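Local atomic coordinates of frutapin (Artocarpus altilis, PDB entry 5KRP), a protein that binds carbohydrates as a jacalin-related lectin, probably of the mannose-binding kind, and is assembled from four copies of an all-beta subunit. Residues A[26-31]-A[42-47]; A[32-37]-A[62-67]; A[78-83]-A[119-124]; A[83-88]-A[96-101]. All coordinates share one frame; numbering follows the deposited sequence.

Contact 1 (A[26-31]-A[42-47])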
loop_
_atom_site.group_PDB
_atom_site.type_symbol
_atom_site.label_atom_id
_atom_site.label_comp_id
_atom_site.label_asym_id
_atom_site.label_seq_id
_atom_site.Cartn_x
_atom_site.Cartn_y
_atom_site.Cartn_z
ATOM N N GLY A 26 -4.978 -13.493 -1.541
ATOM C CA GLY A 26 -3.957 -14.535 -1.587
ATOM C C GLY A 26 -4.314 -15.593 -2.644
ATOM O O GLY A 26 -5.227 -15.390 -3.461
ATOM N N ILE A 27 -3.492 -16.634 -2.631
ATOM C CA ILE A 27 -3.557 -17.763 -3.596
ATOM C C ILE A 27 -3.759 -19.083 -2.822
ATOM O O ILE A 27 -2.964 -19.439 -1.966
ATOM C CB ILE A 27 -2.277 -17.849 -4.421
ATOM C CG1 ILE A 27 -1.881 -16.508 -5.073
ATOM C CG2 ILE A 27 -2.386 -18.913 -5.538
ATOM C CD1 ILE A 27 -2.891 -15.821 -5.968
ATOM N N ARG A 28 -4.745 -19.823 -3.266
ATOM C CA ARG A 28 -5.017 -21.170 -2.758
ATOM C C ARG A 28 -4.547 -22.248 -3.727
ATOM O O ARG A 28 -3.806 -23.107 -3.344
ATOM C CB ARG A 28 -6.496 -21.305 -2.491
ATOM C CG ARG A 28 -6.925 -20.620 -1.171
ATOM C CD ARG A 28 -8.421 -20.467 -1.104
ATOM N NE ARG A 28 -8.859 -19.879 0.156
ATOM C CZ ARG A 28 -9.027 -20.515 1.306
ATOM N NH1 ARG A 28 -8.765 -21.818 1.406
ATOM N NH2 ARG A 28 -9.402 -19.799 2.398
ATOM N N ILE A 29 -4.993 -22.163 -4.981
ATOM C CA ILE A 29 -4.682 -23.210 -6.003
ATOM C C ILE A 29 -4.398 -22.554 -7.310
ATOM O O ILE A 29 -5.152 -21.667 -7.790
ATOM C CB ILE A 29 -5.863 -24.211 -6.171
ATOM C CG1 ILE A 29 -6.129 -24.995 -4.873
ATOM C CG2 ILE A 29 -5.682 -25.189 -7.372
ATOM C CD1 ILE A 29 -7.519 -25.623 -4.781
ATOM N N ILE A 30 -3.400 -23.127 -7.977
ATOM C CA ILE A 30 -3.089 -22.777 -9.385
ATOM C C ILE A 30 -3.272 -24.027 -10.260
ATOM O O ILE A 30 -2.744 -25.055 -9.900
ATOM C CB ILE A 30 -1.664 -22.230 -9.554
ATOM C CG1 ILE A 30 -1.526 -20.919 -8.768
ATOM C CG2 ILE A 30 -1.382 -21.950 -11.033
ATOM C CD1 ILE A 30 -0.090 -20.481 -8.583
ATOM N N GLU A 31 -4.067 -23.914 -11.329
ATOM C CA GLU A 31 -4.244 -25.042 -12.301
ATOM C C GLU A 31 -3.712 -24.605 -13.659
ATOM O O GLU A 31 -4.077 -23.554 -14.157
ATOM C CB GLU A 31 -5.722 -25.389 -12.438
ATOM C CG GLU A 31 -6.358 -25.879 -11.136
ATOM C CD GLU A 31 -7.834 -26.251 -11.298
ATOM O OE1 GLU A 31 -8.113 -27.216 -12.066
ATOM O OE2 GLU A 31 -8.698 -25.599 -10.657
ATOM N N SER A 42 -5.486 -21.032 -14.691
ATOM C CA SER A 42 -6.590 -20.499 -13.873
ATOM C C SER A 42 -6.266 -20.650 -12.385
ATOM O O SER A 42 -5.484 -21.509 -12.000
ATOM C CB SER A 42 -7.923 -21.212 -14.210
ATOM O OG SER A 42 -8.141 -21.399 -15.627
ATOM N N VAL A 43 -6.919 -19.839 -11.551
ATOM C CA VAL A 43 -6.519 -19.772 -10.132
ATOM C C VAL A 43 -7.767 -19.767 -9.236
ATOM O O VAL A 43 -8.766 -19.186 -9.538
ATOM C CB VAL A 43 -5.740 -18.437 -9.895
ATOM C CG1 VAL A 43 -5.224 -18.311 -8.444
ATOM C CG2 VAL A 43 -4.622 -18.288 -10.919
ATOM N N ILE A 44 -7.679 -20.475 -8.130
ATOM C CA ILE A 44 -8.613 -20.315 -7.018
ATOM C C ILE A 44 -7.884 -19.391 -6.022
ATOM O O ILE A 44 -6.899 -19.773 -5.391
ATOM C CB ILE A 44 -9.033 -21.651 -6.395
ATOM C CG1 ILE A 44 -10.012 -22.388 -7.320
ATOM C CG2 ILE A 44 -9.724 -21.480 -5.048
ATOM C CD1 ILE A 44 -10.091 -23.858 -7.005
ATOM N N TYR A 45 -8.367 -18.156 -5.958
ATOM C CA TYR A 45 -7.814 -17.160 -5.014
ATOM C C TYR A 45 -8.361 -17.362 -3.585
ATOM O O TYR A 45 -9.406 -18.026 -3.397
ATOM C CB TYR A 45 -8.181 -15.803 -5.502
ATOM C CG TYR A 45 -7.534 -15.466 -6.829
ATOM C CD1 TYR A 45 -6.184 -15.087 -6.891
ATOM C CD2 TYR A 45 -8.226 -15.588 -8.018
ATOM C CE1 TYR A 45 -5.560 -14.846 -8.082
ATOM C CE2 TYR A 45 -7.586 -15.306 -9.260
ATOM C CZ TYR A 45 -6.263 -14.932 -9.276
ATOM O OH TYR A 45 -5.610 -14.655 -10.486
ATOM N N ASP A 46 -7.693 -16.746 -2.596
ATOM C CA ASP A 46 -8.336 -16.441 -1.311
ATOM C C ASP A 46 -8.927 -15.095 -1.413
ATOM O O ASP A 46 -8.223 -14.131 -1.860
ATOM C CB ASP A 46 -7.382 -16.457 -0.158
ATOM C CG ASP A 46 -8.145 -16.323 1.203
ATOM O OD1 ASP A 46 -8.872 -17.333 1.545
ATOM O OD2 ASP A 46 -8.062 -15.193 1.745
ATOM N N LEU A 47 -10.175 -14.949 -0.987
ATOM C CA LEU A 47 -10.774 -13.609 -0.825
ATOM C C LEU A 47 -11.303 -13.563 0.610
ATOM O O LEU A 47 -12.367 -14.124 0.914
ATOM C CB LEU A 47 -11.893 -13.355 -1.803
ATOM C CG LEU A 47 -12.636 -12.014 -1.764
ATOM C CD1 LEU A 47 -11.671 -10.851 -2.079
ATOM C CD2 LEU A 47 -13.857 -12.025 -2.648
HETATM O O HOH W 1 -6.693 -23.936 -15.769
#

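Contact 2 (A[32-37]-A[62-67])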
loop_
_atom_site.group_PDB
_atom_site.type_symbol
_atom_site.label_atom_id
_atom_site.label_comp_id
_atom_site.label_asym_id
_atom_site.label_seq_id
_atom_site.Cartn_x
_atom_site.Cartn_y
_atom_site.Cartn_z
ATOM N N LEU A 32 -2.836 -25.400 -14.250
ATOM C CA LEU A 32 -2.366 -25.059 -15.533
ATOM C C LEU A 32 -2.279 -26.313 -16.386
ATOM O O LEU A 32 -2.360 -27.422 -15.849
ATOM C CB LEU A 32 -1.032 -24.324 -15.411
ATOM C CG LEU A 32 0.126 -24.985 -14.752
ATOM C CD1 LEU A 32 0.881 -25.880 -15.782
ATOM C CD2 LEU A 32 1.109 -23.975 -14.226
ATOM N N SER A 33 -2.195 -26.104 -17.709
ATOM C CA SER A 33 -1.860 -27.225 -18.651
ATOM C C SER A 33 -0.576 -26.901 -19.389
ATOM O O SER A 33 -0.182 -25.721 -19.521
ATOM C CB SER A 33 -2.997 -27.534 -19.604
ATOM O OG SER A 33 -3.107 -26.545 -20.592
ATOM N N TYR A 34 0.153 -27.949 -19.777
ATOM C CA TYR A 34 1.407 -27.790 -20.452
ATOM C C TYR A 34 1.739 -28.994 -21.361
ATOM O O TYR A 34 1.212 -30.106 -21.149
ATOM C CB TYR A 34 2.560 -27.654 -19.497
ATOM C CG TYR A 34 2.817 -28.875 -18.645
ATOM C CD1 TYR A 34 2.073 -29.115 -17.474
ATOM C CD2 TYR A 34 3.832 -29.814 -19.010
ATOM C CE1 TYR A 34 2.317 -30.261 -16.684
ATOM C CE2 TYR A 34 4.052 -30.967 -18.243
ATOM C CZ TYR A 34 3.322 -31.148 -17.069
ATOM O OH TYR A 34 3.517 -32.253 -16.277
ATOM N N LYS A 35 2.618 -28.691 -22.312
ATOM C CA LYS A 35 3.404 -29.734 -23.032
ATOM C C LYS A 35 4.652 -29.039 -23.601
ATOM O O LYS A 35 5.614 -28.802 -22.862
ATOM C CB LYS A 35 2.460 -30.478 -24.062
ATOM C CG LYS A 35 3.141 -31.717 -24.668
ATOM C CD LYS A 35 3.167 -32.867 -23.680
ATOM C CE LYS A 35 4.090 -34.023 -24.136
ATOM N NZ LYS A 35 3.800 -35.297 -23.395
ATOM N N GLU A 36 4.611 -28.564 -24.847
ATOM C CA GLU A 36 5.720 -27.804 -25.383
ATOM C C GLU A 36 5.782 -26.381 -24.806
ATOM O O GLU A 36 6.820 -25.720 -24.829
ATOM C CB GLU A 36 5.602 -27.742 -26.920
ATOM C CG GLU A 36 5.814 -29.132 -27.531
ATOM C CD GLU A 36 4.572 -29.999 -27.630
ATOM O OE1 GLU A 36 3.388 -29.592 -27.375
ATOM O OE2 GLU A 36 4.792 -31.148 -28.079
ATOM N N ALA A 37 4.630 -25.921 -24.380
ATOM C CA ALA A 37 4.515 -24.556 -23.824
ATOM C C ALA A 37 3.477 -24.654 -22.715
ATOM O O ALA A 37 2.877 -25.707 -22.508
ATOM C CB ALA A 37 4.085 -23.588 -24.893
ATOM N N PRO A 62 -5.059 -30.210 -26.286
ATOM C CA PRO A 62 -5.030 -31.304 -25.339
ATOM C C PRO A 62 -3.626 -31.442 -24.731
ATOM O O PRO A 62 -2.670 -31.984 -25.353
ATOM C CB PRO A 62 -5.475 -32.537 -26.175
ATOM C CG PRO A 62 -5.219 -32.186 -27.551
ATOM C CD PRO A 62 -5.148 -30.679 -27.688
ATOM N N TYR A 63 -3.496 -30.887 -23.534
ATOM C CA TYR A 63 -2.210 -30.817 -22.862
ATOM C C TYR A 63 -2.326 -31.619 -21.557
ATOM O O TYR A 63 -3.403 -32.068 -21.187
ATOM C CB TYR A 63 -1.877 -29.352 -22.593
ATOM C CG TYR A 63 -1.077 -28.614 -23.661
ATOM C CD1 TYR A 63 -0.777 -29.167 -24.969
ATOM C CD2 TYR A 63 -0.539 -27.356 -23.345
ATOM C CE1 TYR A 63 -0.019 -28.456 -25.867
ATOM C CE2 TYR A 63 0.252 -26.667 -24.262
ATOM C CZ TYR A 63 0.506 -27.208 -25.504
ATOM O OH TYR A 63 1.303 -26.463 -26.411
ATOM N N THR A 64 -1.219 -31.726 -20.849
ATOM C CA THR A 64 -1.215 -32.350 -19.488
ATOM C C THR A 64 -1.692 -31.336 -18.423
ATOM O O THR A 64 -1.173 -30.244 -18.385
ATOM C CB THR A 64 0.182 -32.809 -19.128
ATOM O OG1 THR A 64 0.574 -33.766 -20.125
ATOM C CG2 THR A 64 0.275 -33.402 -17.665
ATOM N N ASN A 65 -2.614 -31.707 -17.562
ATOM C CA ASN A 65 -3.195 -30.727 -16.618
ATOM C C ASN A 65 -2.551 -30.972 -15.263
ATOM O O ASN A 65 -2.239 -32.156 -14.907
ATOM C CB ASN A 65 -4.723 -30.814 -16.582
ATOM C CG ASN A 65 -5.384 -29.993 -17.716
ATOM O OD1 ASN A 65 -5.622 -28.793 -17.574
ATOM N ND2 ASN A 65 -5.665 -30.649 -18.874
ATOM N N VAL A 66 -2.268 -29.881 -14.520
ATOM C CA VAL A 66 -1.695 -30.013 -13.197
ATOM C C VAL A 66 -2.348 -29.043 -12.199
ATOM O O VAL A 66 -2.789 -27.963 -12.577
ATOM C CB VAL A 66 -0.197 -29.827 -13.228
ATOM C CG1 VAL A 66 0.197 -28.419 -13.582
ATOM C CG2 VAL A 66 0.461 -30.236 -11.893
ATOM N N LYS A 67 -2.483 -29.487 -10.959
ATOM C CA LYS A 67 -3.102 -28.696 -9.901
ATOM C C LYS A 67 -2.050 -28.465 -8.812
ATOM O O LYS A 67 -1.489 -29.418 -8.230
ATOM C CB LYS A 67 -4.306 -29.459 -9.381
ATOM C CG LYS A 67 -5.040 -28.879 -8.236
ATOM C CD LYS A 67 -6.228 -29.780 -7.861
ATOM C CE LYS A 67 -7.027 -29.113 -6.725
ATOM N NZ LYS A 67 -8.054 -29.948 -6.031
HETATM O O HOH W 2 3.697 -34.159 -20.189
HETATM O O HOH W 3 1.744 -27.689 -28.696
#

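Contact 3 (A[78-83]-A[119-124])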
loop_
_atom_site.group_PDB
_atom_site.type_symbol
_atom_site.label_atom_id
_atom_site.label_comp_id
_atom_site.label_asym_id
_atom_site.label_seq_id
_atom_site.Cartn_x
_atom_site.Cartn_y
_atom_site.Cartn_z
ATOM N N VAL A 78 6.968 -17.240 -3.148
ATOM C CA VAL A 78 8.133 -16.332 -3.044
ATOM C C VAL A 78 8.850 -16.109 -4.377
ATOM O O VAL A 78 9.744 -15.266 -4.503
ATOM C CB VAL A 78 9.107 -16.737 -1.931
ATOM C CG1 VAL A 78 8.440 -16.659 -0.584
ATOM C CG2 VAL A 78 9.631 -18.137 -2.132
ATOM N N SER A 79 8.514 -16.882 -5.417
ATOM C CA SER A 79 9.221 -16.801 -6.710
ATOM C C SER A 79 8.293 -17.277 -7.796
ATOM O O SER A 79 7.632 -18.343 -7.676
ATOM C CB SER A 79 10.479 -17.690 -6.764
ATOM O OG SER A 79 11.053 -17.594 -8.079
ATOM N N VAL A 80 8.208 -16.513 -8.867
ATOM C CA VAL A 80 7.605 -16.936 -10.115
ATOM C C VAL A 80 8.723 -16.825 -11.131
ATOM O O VAL A 80 9.335 -15.772 -11.234
ATOM C CB VAL A 80 6.418 -16.021 -10.524
ATOM C CG1 VAL A 80 5.822 -16.477 -11.874
ATOM C CG2 VAL A 80 5.331 -16.077 -9.461
ATOM N N SER A 81 8.993 -17.899 -11.885
ATOM C CA SER A 81 10.002 -17.841 -12.961
ATOM C C SER A 81 9.528 -18.738 -14.104
ATOM O O SER A 81 8.495 -19.435 -14.006
ATOM C CB SER A 81 11.378 -18.287 -12.453
ATOM O OG SER A 81 11.377 -19.652 -12.032
ATOM N N GLY A 82 10.227 -18.580 -15.202
ATOM C CA GLY A 82 10.026 -19.431 -16.390
ATOM C C GLY A 82 10.774 -18.984 -17.626
ATOM O O GLY A 82 11.754 -18.218 -17.544
ATOM N N TYR A 83 10.264 -19.394 -18.775
ATOM C CA TYR A 83 10.908 -19.123 -20.075
ATOM C C TYR A 83 9.902 -18.626 -21.078
ATOM O O TYR A 83 8.792 -19.138 -21.122
ATOM C CB TYR A 83 11.598 -20.410 -20.578
ATOM C CG TYR A 83 12.871 -20.740 -19.890
ATOM C CD1 TYR A 83 12.876 -21.343 -18.649
ATOM C CD2 TYR A 83 14.113 -20.399 -20.463
ATOM C CE1 TYR A 83 14.072 -21.625 -18.004
ATOM C CE2 TYR A 83 15.311 -20.636 -19.816
ATOM C CZ TYR A 83 15.266 -21.296 -18.584
ATOM O OH TYR A 83 16.391 -21.567 -17.844
ATOM N N THR A 119 14.057 -17.333 -23.398
ATOM C CA THR A 119 14.504 -16.309 -22.485
ATOM C C THR A 119 13.953 -16.555 -21.083
ATOM O O THR A 119 12.762 -16.556 -20.882
ATOM C CB THR A 119 14.057 -14.958 -22.973
ATOM O OG1 THR A 119 14.606 -14.766 -24.276
ATOM C CG2 THR A 119 14.596 -13.806 -22.084
ATOM N N TYR A 120 14.830 -16.811 -20.155
ATOM C CA TYR A 120 14.462 -16.995 -18.728
ATOM C C TYR A 120 13.971 -15.712 -18.100
ATOM O O TYR A 120 14.428 -14.652 -18.481
ATOM C CB TYR A 120 15.692 -17.541 -17.977
ATOM C CG TYR A 120 15.581 -17.658 -16.457
ATOM C CD1 TYR A 120 14.771 -18.598 -15.867
ATOM C CD2 TYR A 120 16.342 -16.837 -15.622
ATOM C CE1 TYR A 120 14.719 -18.764 -14.499
ATOM C CE2 TYR A 120 16.314 -16.980 -14.236
ATOM C CZ TYR A 120 15.506 -17.946 -13.684
ATOM O OH TYR A 120 15.421 -18.121 -12.323
ATOM N N PHE A 121 12.909 -15.773 -17.316
ATOM C CA PHE A 121 12.516 -14.600 -16.480
ATOM C C PHE A 121 12.382 -15.067 -15.061
ATOM O O PHE A 121 12.092 -16.246 -14.847
ATOM C CB PHE A 121 11.273 -13.880 -16.961
ATOM C CG PHE A 121 9.989 -14.664 -16.782
ATOM C CD1 PHE A 121 9.636 -15.623 -17.706
ATOM C CD2 PHE A 121 9.204 -14.505 -15.654
ATOM C CE1 PHE A 121 8.442 -16.354 -17.558
ATOM C CE2 PHE A 121 8.033 -15.258 -15.500
ATOM C CZ PHE A 121 7.661 -16.186 -16.433
ATOM N N ASN A 122 12.531 -14.146 -14.097
ATOM C CA ASN A 122 12.409 -14.534 -12.670
ATOM C C ASN A 122 12.067 -13.311 -11.834
ATOM O O ASN A 122 12.721 -12.249 -11.948
ATOM C CB ASN A 122 13.748 -15.187 -12.310
ATOM C CG ASN A 122 14.151 -15.078 -10.882
ATOM O OD1 ASN A 122 13.497 -15.603 -10.007
ATOM N ND2 ASN A 122 15.325 -14.537 -10.659
ATOM N N LEU A 123 11.025 -13.501 -11.035
ATOM C CA LEU A 123 10.502 -12.541 -10.089
ATOM C C LEU A 123 10.698 -13.115 -8.636
ATOM O O LEU A 123 9.842 -13.890 -8.152
ATOM C CB LEU A 123 9.035 -12.257 -10.322
ATOM C CG LEU A 123 8.413 -11.224 -9.358
ATOM C CD1 LEU A 123 8.932 -9.816 -9.705
ATOM C CD2 LEU A 123 6.909 -11.349 -9.476
ATOM N N PRO A 124 11.801 -12.744 -7.999
ATOM C CA PRO A 124 12.062 -13.170 -6.598
ATOM C C PRO A 124 11.424 -12.127 -5.702
ATOM O O PRO A 124 11.723 -10.949 -5.803
ATOM C CB PRO A 124 13.569 -13.184 -6.480
ATOM C CG PRO A 124 14.070 -12.446 -7.674
ATOM C CD PRO A 124 12.935 -11.970 -8.525
HETATM O O HOH W 4 13.899 -20.150 -11.019
#

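Contact 4 (A[83-88]-A[96-101])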
loop_
_atom_site.group_PDB
_atom_site.type_symbol
_atom_site.label_atom_id
_atom_site.label_comp_id
_atom_site.label_asym_id
_atom_site.label_seq_id
_atom_site.Cartn_x
_atom_site.Cartn_y
_atom_site.Cartn_z
ATOM N N TYR A 83 10.264 -19.394 -18.775
ATOM C CA TYR A 83 10.908 -19.123 -20.075
ATOM C C TYR A 83 9.902 -18.626 -21.078
ATOM O O TYR A 83 8.792 -19.138 -21.122
ATOM C CB TYR A 83 11.598 -20.410 -20.578
ATOM C CG TYR A 83 12.871 -20.740 -19.890
ATOM C CD1 TYR A 83 12.876 -21.343 -18.649
ATOM C CD2 TYR A 83 14.113 -20.399 -20.463
ATOM C CE1 TYR A 83 14.072 -21.625 -18.004
ATOM C CE2 TYR A 83 15.311 -20.636 -19.816
ATOM C CZ TYR A 83 15.266 -21.296 -18.584
ATOM O OH TYR A 83 16.391 -21.567 -17.844
ATOM N N THR A 84 10.275 -17.642 -21.892
ATOM C CA THR A 84 9.435 -17.179 -22.998
ATOM C C THR A 84 10.229 -17.360 -24.354
ATOM O O THR A 84 11.446 -17.210 -24.392
ATOM C CB THR A 84 8.947 -15.708 -22.862
ATOM O OG1 THR A 84 10.052 -14.845 -22.827
ATOM C CG2 THR A 84 8.228 -15.524 -21.579
ATOM N N ALA A 85 9.484 -17.660 -25.417
ATOM C CA ALA A 85 10.070 -17.856 -26.761
ATOM C C ALA A 85 9.011 -18.017 -27.811
ATOM O O ALA A 85 7.921 -18.393 -27.495
ATOM C CB ALA A 85 10.941 -19.104 -26.783
ATOM N N PRO A 86 9.339 -17.741 -29.089
ATOM C CA PRO A 86 8.430 -17.944 -30.208
ATOM C C PRO A 86 8.003 -19.401 -30.269
ATOM O O PRO A 86 8.705 -20.322 -29.764
ATOM C CB PRO A 86 9.263 -17.569 -31.427
ATOM C CG PRO A 86 10.299 -16.688 -30.912
ATOM C CD PRO A 86 10.601 -17.138 -29.515
ATOM N N PHE A 87 6.778 -19.546 -30.735
ATOM C CA PHE A 87 6.220 -20.841 -30.900
ATOM C C PHE A 87 6.112 -20.989 -32.410
ATOM O O PHE A 87 5.324 -20.259 -33.085
ATOM C CB PHE A 87 4.886 -20.964 -30.214
ATOM C CG PHE A 87 4.512 -22.395 -29.948
ATOM C CD1 PHE A 87 5.168 -23.105 -28.943
ATOM C CD2 PHE A 87 3.536 -23.051 -30.722
ATOM C CE1 PHE A 87 4.844 -24.430 -28.673
ATOM C CE2 PHE A 87 3.204 -24.387 -30.439
ATOM C CZ PHE A 87 3.864 -25.077 -29.419
ATOM N N SER A 88 7.002 -21.837 -32.916
ATOM C CA SER A 88 7.343 -21.875 -34.361
ATOM C C SER A 88 6.176 -22.309 -35.235
ATOM O O SER A 88 6.036 -21.819 -36.369
ATOM C CB SER A 88 8.535 -22.815 -34.617
ATOM O OG SER A 88 8.351 -24.024 -33.891
ATOM N N VAL A 96 5.567 -16.825 -26.671
ATOM C CA VAL A 96 4.659 -17.306 -25.657
ATOM C C VAL A 96 5.403 -17.787 -24.418
ATOM O O VAL A 96 6.640 -17.877 -24.374
ATOM C CB VAL A 96 3.743 -18.470 -26.202
ATOM C CG1 VAL A 96 3.022 -18.063 -27.440
ATOM C CG2 VAL A 96 4.530 -19.739 -26.449
ATOM N N VAL A 97 4.637 -18.121 -23.377
ATOM C CA VAL A 97 5.227 -18.663 -22.160
ATOM C C VAL A 97 5.434 -20.154 -22.339
ATOM O O VAL A 97 4.464 -20.893 -22.440
ATOM C CB VAL A 97 4.309 -18.437 -20.919
ATOM C CG1 VAL A 97 4.936 -19.035 -19.673
ATOM C CG2 VAL A 97 3.990 -16.934 -20.767
ATOM N N ARG A 98 6.697 -20.537 -22.415
ATOM C CA ARG A 98 7.130 -21.897 -22.746
ATOM C C ARG A 98 7.215 -22.731 -21.495
ATOM O O ARG A 98 6.920 -23.935 -21.510
ATOM C CB ARG A 98 8.468 -21.917 -23.513
ATOM C CG ARG A 98 8.462 -21.239 -24.883
ATOM C CD ARG A 98 7.527 -21.873 -25.899
ATOM N NE ARG A 98 7.925 -23.256 -26.014
ATOM C CZ ARG A 98 8.882 -23.702 -26.817
ATOM N NH1 ARG A 98 9.488 -22.903 -27.697
ATOM N NH2 ARG A 98 9.225 -24.956 -26.714
ATOM N N SER A 99 7.530 -22.094 -20.371
ATOM C CA SER A 99 7.671 -22.825 -19.099
ATOM C C SER A 99 7.287 -21.887 -17.914
ATOM O O SER A 99 7.546 -20.666 -17.995
ATOM C CB SER A 99 9.113 -23.220 -18.876
ATOM O OG SER A 99 9.234 -24.151 -17.846
ATOM N N LEU A 100 6.826 -22.499 -16.831
ATOM C CA LEU A 100 6.636 -21.823 -15.534
ATOM C C LEU A 100 7.189 -22.704 -14.390
ATOM O O LEU A 100 7.131 -23.929 -14.414
ATOM C CB LEU A 100 5.173 -21.473 -15.249
ATOM C CG LEU A 100 4.576 -20.386 -16.083
ATOM C CD1 LEU A 100 3.112 -20.357 -15.885
ATOM C CD2 LEU A 100 5.166 -19.011 -15.710
ATOM N N LYS A 101 7.660 -22.049 -13.345
ATOM C CA LYS A 101 8.101 -22.713 -12.095
ATOM C C LYS A 101 7.762 -21.759 -10.907
ATOM O O LYS A 101 7.902 -20.533 -11.034
ATOM C CB LYS A 101 9.611 -22.902 -12.121
ATOM C CG LYS A 101 10.104 -23.615 -10.906
ATOM C CD LYS A 101 11.600 -23.535 -10.746
ATOM C CE LYS A 101 12.338 -24.357 -11.714
ATOM N NZ LYS A 101 13.788 -24.294 -11.277
#

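Contact 1 (A[26-31]-A[42-47])
Segments 26-31 and 42-47 pair as neighbouring antiparallel strands, Ile30 opposite Val43 and Glu31 opposite Ser42, and a classic beta bulge sets both Arg28 and Ile29 against Ile44. Ile44 O accepts from two backbone donors, Arg28 N at 3.0 Å and Ile29 N at 3.1 Å, the second on a lone pair. The extra residue turns the Arg28 side chain toward the partner strand. Extended from CG to NE, it runs past Tyr45 O and grips Asp46 side-on in a salt bridge: NE lies 2.9 Å and NH2 2.7 Å from the same oxygen, Asp46 OD1, with guanidinium and carboxylate planes 37° apart. With CG anti to the backbone N (chi1 -172°), Asp46 reaches back to this guanidinium. Beyond the bulge Ile29 and Ile44 lie side by side; beta-branched residues suit such extended backbone. On the inner side Ile27 CD1 reaches Tyr45 CD1 at 3.5 Å, and Val43 CG1 sits over the centre of the Tyr45 ring, whose hydroxyl is bonded to Asp21 and Phe133. Glu31 N, bonded to Ser42 O at 2.9 Å, closes the strand pair. With two nitrogens of Arg28 on one oxygen and the N-H of Gly49 and the hydroxyl of Thr25 at the other, the buried carboxylate of Asp46 is probably held as an anion, its charge balanced by Arg28.

Contact 2 (A[32-37]-A[62-67])
Tyr63 meets the chain at 34-37 because its CG lies beside the backbone N, well off a staggered position (chi1 -91°), and its ring is turned by a chi2 of only 8°, which lays the ring against the turn that leaves strand 26-34. Tyr34 instead has CG between the backbone N and the carbonyl carbon (chi1 64°), and its ring folds back toward Thr64. Lys35 CB packs over the Tyr63 ring, 3.8 Å from the centroid, in a CH-pi contact, and Lys35 N lies over one face nearer the rim; this N-H is itself bonded to Ala37 O, within the same turn. Ala37 O comes 3.3 Å from Tyr63 CE2. At the polar end Tyr63 OH and Glu36 OE1 are too far apart for a direct hydrogen bond: one water lies 2.6 Å from Tyr63 OH, in the plane of the ring, and donates to Glu36 OE1. In the second aromatic contact Thr64 CB stands over a face of Tyr34, 4.2 Å from the ring centroid, and Val66 CG1 meets the ring at its edge. The same methyl presses on Leu32 CD1 at 3.4 Å, tighter than usual van der Waals contact. Tyr113 of strand 109-114 packs on Leu32, Val66 and the Tyr34 ring. The antiparallel ladder has Val66 N bonded to Leu32 O at 2.8 Å and Thr64 N to Tyr34 O at 2.9 Å. Strand 64-69, outermost in its sheet within the chain, is joined to 26-34 by backbone bonds and apolar carbon, while Tyr63 keeps its hydroxyl on water and gives its ring to the turn.

Contact 3 (A[78-83]-A[119-124])
Phe121 lies flat against Gly82, and here the packing is close: Gly82 N sits over the centre of the ring, 3.6 Å above its plane, and Phe121 CD1 comes 3.4 Å from Gly82 O. The ring folds back over its partner strand because CG stands between the backbone N and the carbonyl carbon (chi1 70°). Gly82 suits the place: with no side chain, it lets the ring lie directly on its backbone. Trp11 stacks on Phe121, and Leu123 also touches Trp11, so this face is buried. The ladder holding it has Phe121 N bonded to Gly82 O at 2.7 Å. Strand 119-125, outermost within this chain, belongs to one of three four-stranded sheets that make up the beta-prism of jacalin-related lectins; the third subunit adds backbone hydrogen bonds with Pro124 and one from its Trp11 NE1 to Asn122 O. The other face is looser and wetter, though Tyr120 packs on Thr119 of the third subunit. Tyr120 CB lies over the Tyr83 ring, 4.0 Å from its centroid, but the two rings meet obliquely, their planes at 50°. A water bridges Tyr120 OH and the short side chain of Ser81 through OG, and a glycerol, probably from the crystallisation liquor, is hydrogen-bonded to Tyr120 N.

Contact 4 (A[83-88]-A[96-101])
Arg98 bends its chain over Ala85, CG lying 3.8 Å from Ala85 CB, and then turns its guanidinium against Phe87. Bends at both chi2 (-62°) and chi3 (-57°) fold it up in this way, which brings the guanidinium back beside Phe87 and Pro86 O. Ring and guanidinium stand nearly perpendicular, at 88°: Phe87 CD1 lies over one face of the guanidinium, while Arg98 NE sits near the plane of the ring, at its edge, 4.0 Å from Phe87 CD1. The charged end has firmer partners beyond the hairpin, NH2 in a salt bridge to Glu115 and NE bonded to Glu36 O; NH1 adds a weak bond to Pro86 O at 3.4 Å. The methyl of Ala85 is short enough for the Arg98 chain to lie against it, and Phe87 also places its CB 4.0 Å from Val96 CG2. Backbone pairing runs on along the strands, with Val96 N bonded to Ala85 O at 2.9 Å and Ala85 N to Val96 O at 3.0 Å. Next to it Tyr83 O receives Arg98 N at 2.8 Å and, weakly, Ser99 N. Arg98 and Ser99 thus both face Tyr83, a classic beta bulge in the hairpin of strands 77-86 and 95-104, within one sheet of the jacalin-like beta-prism.

The four contacts fall in two of the three four-stranded sheets of the jacalin-like beta-prism. Contacts 1 and 2 share strand 26-34, which pairs with 38-47 on one side and 64-69 on the other; their centres are 17 Å apart. Contacts 3 and 4 repeat this plan on strand 77-86, between 119-125 and 95-104, with centres 12 Å apart and Tyr83 in common. Along the chain contacts 1 and 2 interlock, and both close before contact 3 opens, with contact 4 lying within its span. Contacts 1 and 3 lie on opposite sides of the chain's centre, whereas contacts 2 and 4 touch, Glu36 and Ala37 packing on Phe87, which ties the two sheets together.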